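Local coordinates for 150aa long hypothetical histidine triad nucleotide-binding protein (Sulfolobus tokodaii, PDB 2EO4) that binds zinc and, as a histidine triad family protein, probably acts on nucleotides, perhaps as an adenylylsulfatase, at residues D71-D76 / D109-F114. Numbering follows the deposited sequence.
Sequences DAVKAD and DIFKSF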
loop_
_atom_site.group_PDB
_atom_site.type_symbol
_atom_site.label_atom_id
_atom_site.label_comp_id
_atom_site.label_asym_id
_atom_site.label_seq_id
_atom_site.Cartn_x
_atom_site.Cartn_y
_atom_site.Cartn_z
ATOM N N ASP A 71 2.865 -17.966 1.019
ATOM C CA ASP A 71 3.312 -19.351 0.965
ATOM C C ASP A 71 2.990 -20.086 2.264
ATOM O O ASP A 71 2.434 -21.187 2.244
ATOM C CB ASP A 71 4.819 -19.397 0.703
ATOM C CG ASP A 71 5.358 -20.815 0.639
ATOM O OD1 ASP A 71 4.952 -21.565 -0.274
ATOM O OD2 ASP A 71 6.183 -21.172 1.503
ATOM N N ALA A 72 3.326 -19.463 3.390
ATOM C CA ALA A 72 3.110 -20.054 4.709
ATOM C C ALA A 72 1.664 -20.400 5.052
ATOM O O ALA A 72 1.393 -21.484 5.565
ATOM C CB ALA A 72 3.690 -19.138 5.786
ATOM N N VAL A 73 0.732 -19.490 4.783
ATOM C CA VAL A 73 -0.667 -19.755 5.098
ATOM C C VAL A 73 -1.460 -20.174 3.866
ATOM O O VAL A 73 -2.681 -20.282 3.918
ATOM C CB VAL A 73 -1.349 -18.518 5.736
ATOM C CG1 VAL A 73 -0.588 -18.094 6.980
ATOM C CG2 VAL A 73 -1.418 -17.380 4.732
ATOM N N LYS A 74 -0.754 -20.417 2.765
ATOM C CA LYS A 74 -1.381 -20.826 1.510
ATOM C C LYS A 74 -2.545 -19.916 1.133
ATOM O O LYS A 74 -3.654 -20.373 0.852
ATOM C CB LYS A 74 -1.864 -22.279 1.608
ATOM C CG LYS A 74 -0.731 -23.290 1.726
ATOM C CD LYS A 74 0.166 -23.247 0.494
ATOM C CE LYS A 74 1.358 -24.188 0.632
ATOM N NZ LYS A 74 2.260 -23.780 1.746
ATOM N N ALA A 75 -2.280 -18.616 1.121
ATOM C CA ALA A 75 -3.305 -17.641 0.779
ATOM C C ALA A 75 -3.505 -17.557 -0.726
ATOM O O ALA A 75 -2.577 -17.788 -1.501
ATOM C CB ALA A 75 -2.916 -16.267 1.329
ATOM N N ASP A 76 -4.724 -17.230 -1.137
ATOM C CA ASP A 76 -5.035 -17.079 -2.551
ATOM C C ASP A 76 -4.818 -15.625 -2.940
ATOM O O ASP A 76 -4.636 -15.300 -4.113
ATOM C CB ASP A 76 -6.481 -17.477 -2.824
ATOM C CG ASP A 76 -6.718 -18.952 -2.596
ATOM O OD1 ASP A 76 -5.955 -19.753 -3.175
ATOM O OD2 ASP A 76 -7.647 -19.303 -1.843
ATOM N N ASP A 109 -6.164 -26.408 7.036
ATOM C CA ASP A 109 -6.596 -27.193 8.187
ATOM C C ASP A 109 -5.551 -27.168 9.294
ATOM O O ASP A 109 -5.891 -27.178 10.479
ATOM C CB ASP A 109 -6.859 -28.644 7.770
ATOM C CG ASP A 109 -7.944 -28.762 6.719
ATOM O OD1 ASP A 109 -9.083 -28.319 6.987
ATOM O OD2 ASP A 109 -7.662 -29.299 5.626
ATOM N N ILE A 110 -4.280 -27.142 8.901
ATOM C CA ILE A 110 -3.176 -27.116 9.855
ATOM C C ILE A 110 -3.431 -26.065 10.935
ATOM O O ILE A 110 -2.957 -26.190 12.066
ATOM C CB ILE A 110 -1.829 -26.795 9.154
ATOM C CG1 ILE A 110 -1.477 -27.896 8.149
ATOM C CG2 ILE A 110 -0.717 -26.674 10.188
ATOM C CD1 ILE A 110 -2.384 -27.955 6.933
ATOM N N PHE A 111 -4.188 -25.033 10.575
ATOM C CA PHE A 111 -4.516 -23.959 11.503
ATOM C C PHE A 111 -5.821 -24.262 12.222
ATOM O O PHE A 111 -6.771 -24.754 11.616
ATOM C CB PHE A 111 -4.644 -22.640 10.746
ATOM C CG PHE A 111 -3.413 -22.267 9.983
ATOM C CD1 PHE A 111 -2.240 -21.946 10.652
ATOM C CD2 PHE A 111 -3.421 -22.255 8.593
ATOM C CE1 PHE A 111 -1.089 -21.617 9.949
ATOM C CE2 PHE A 111 -2.274 -21.926 7.879
ATOM C CZ PHE A 111 -1.105 -21.608 8.558
ATOM N N LYS A 112 -5.861 -23.964 13.515
ATOM C CA LYS A 112 -7.053 -24.209 14.315
ATOM C C LYS A 112 -7.938 -22.976 14.407
ATOM O O LYS A 112 -7.804 -22.045 13.611
ATOM C CB LYS A 112 -6.663 -24.678 15.720
ATOM C CG LYS A 112 -6.184 -26.122 15.775
ATOM C CD LYS A 112 -4.946 -26.341 14.921
ATOM C CE LYS A 112 -4.654 -27.822 14.745
ATOM N NZ LYS A 112 -5.766 -28.515 14.034
ATOM N N SER A 113 -8.843 -22.980 15.381
ATOM C CA SER A 113 -9.769 -21.875 15.589
ATOM C C SER A 113 -9.089 -20.512 15.501
ATOM O O SER A 113 -7.992 -20.311 16.024
ATOM C CB SER A 113 -10.454 -22.014 16.950
ATOM O OG SER A 113 -9.505 -21.965 18.001
ATOM N N PHE A 114 -9.756 -19.582 14.830
ATOM C CA PHE A 114 -9.251 -18.226 14.665
ATOM C C PHE A 114 -10.400 -17.269 14.954
ATOM O O PHE A 114 -11.507 -17.448 14.446
ATOM C CB PHE A 114 -8.753 -18.014 13.232
ATOM C CG PHE A 114 -8.269 -16.617 12.958
ATOM C CD1 PHE A 114 -7.034 -16.185 13.434
ATOM C CD2 PHE A 114 -9.062 -15.721 12.247
ATOM C CE1 PHE A 114 -6.598 -14.879 13.206
ATOM C CE2 PHE A 114 -8.636 -14.413 12.014
ATOM C CZ PHE A 114 -7.402 -13.992 12.496
#
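At the edge of the Phe111 ring, near its plane, lies the carbonyl oxygen of Ala72, 3.9 Å from Phe111 CZ. Val73 approaches the same part of the ring obliquely, its CA 3.9 Å from Phe111 CE2. The valine adds one methyl, CG1, which sits 3.9 Å from Phe111 CZ, and the two side chains cross at about a right angle. Phe111 reaches this far because its CG stands anti to its own carbonyl carbon (chi1 -58°), and its CB points toward the helix end. No hydrogen bond joins the segments, and the buried surface is small, 94 Å² in all. The turn closes the helix as a Schellman motif with Lys74 (phi 50°) as C-prime residue; its bond from Lys74 N to Asp71 O is weak at 3.3 Å, and Lys74 NZ makes a second, shorter one to Asp71 O at 2.6 Å. Trp103 NE1 donates a hydrogen bond to Val73 O, while helix 122-143 flanks both partners, Leu128 touching Val73 and Ile131 touching Phe111. In this HIT-domain protein, away from the zinc site and histidine triad, the loop between strand 97-102 and helix 122-143 thus rests against the C-terminal end of helix 52-72 through a small, mainly apolar contact. The weakly positive ring edge would probably suit the partial negative charge of Ala72 O, but at this distance the attraction is slight and no hydrogen bond.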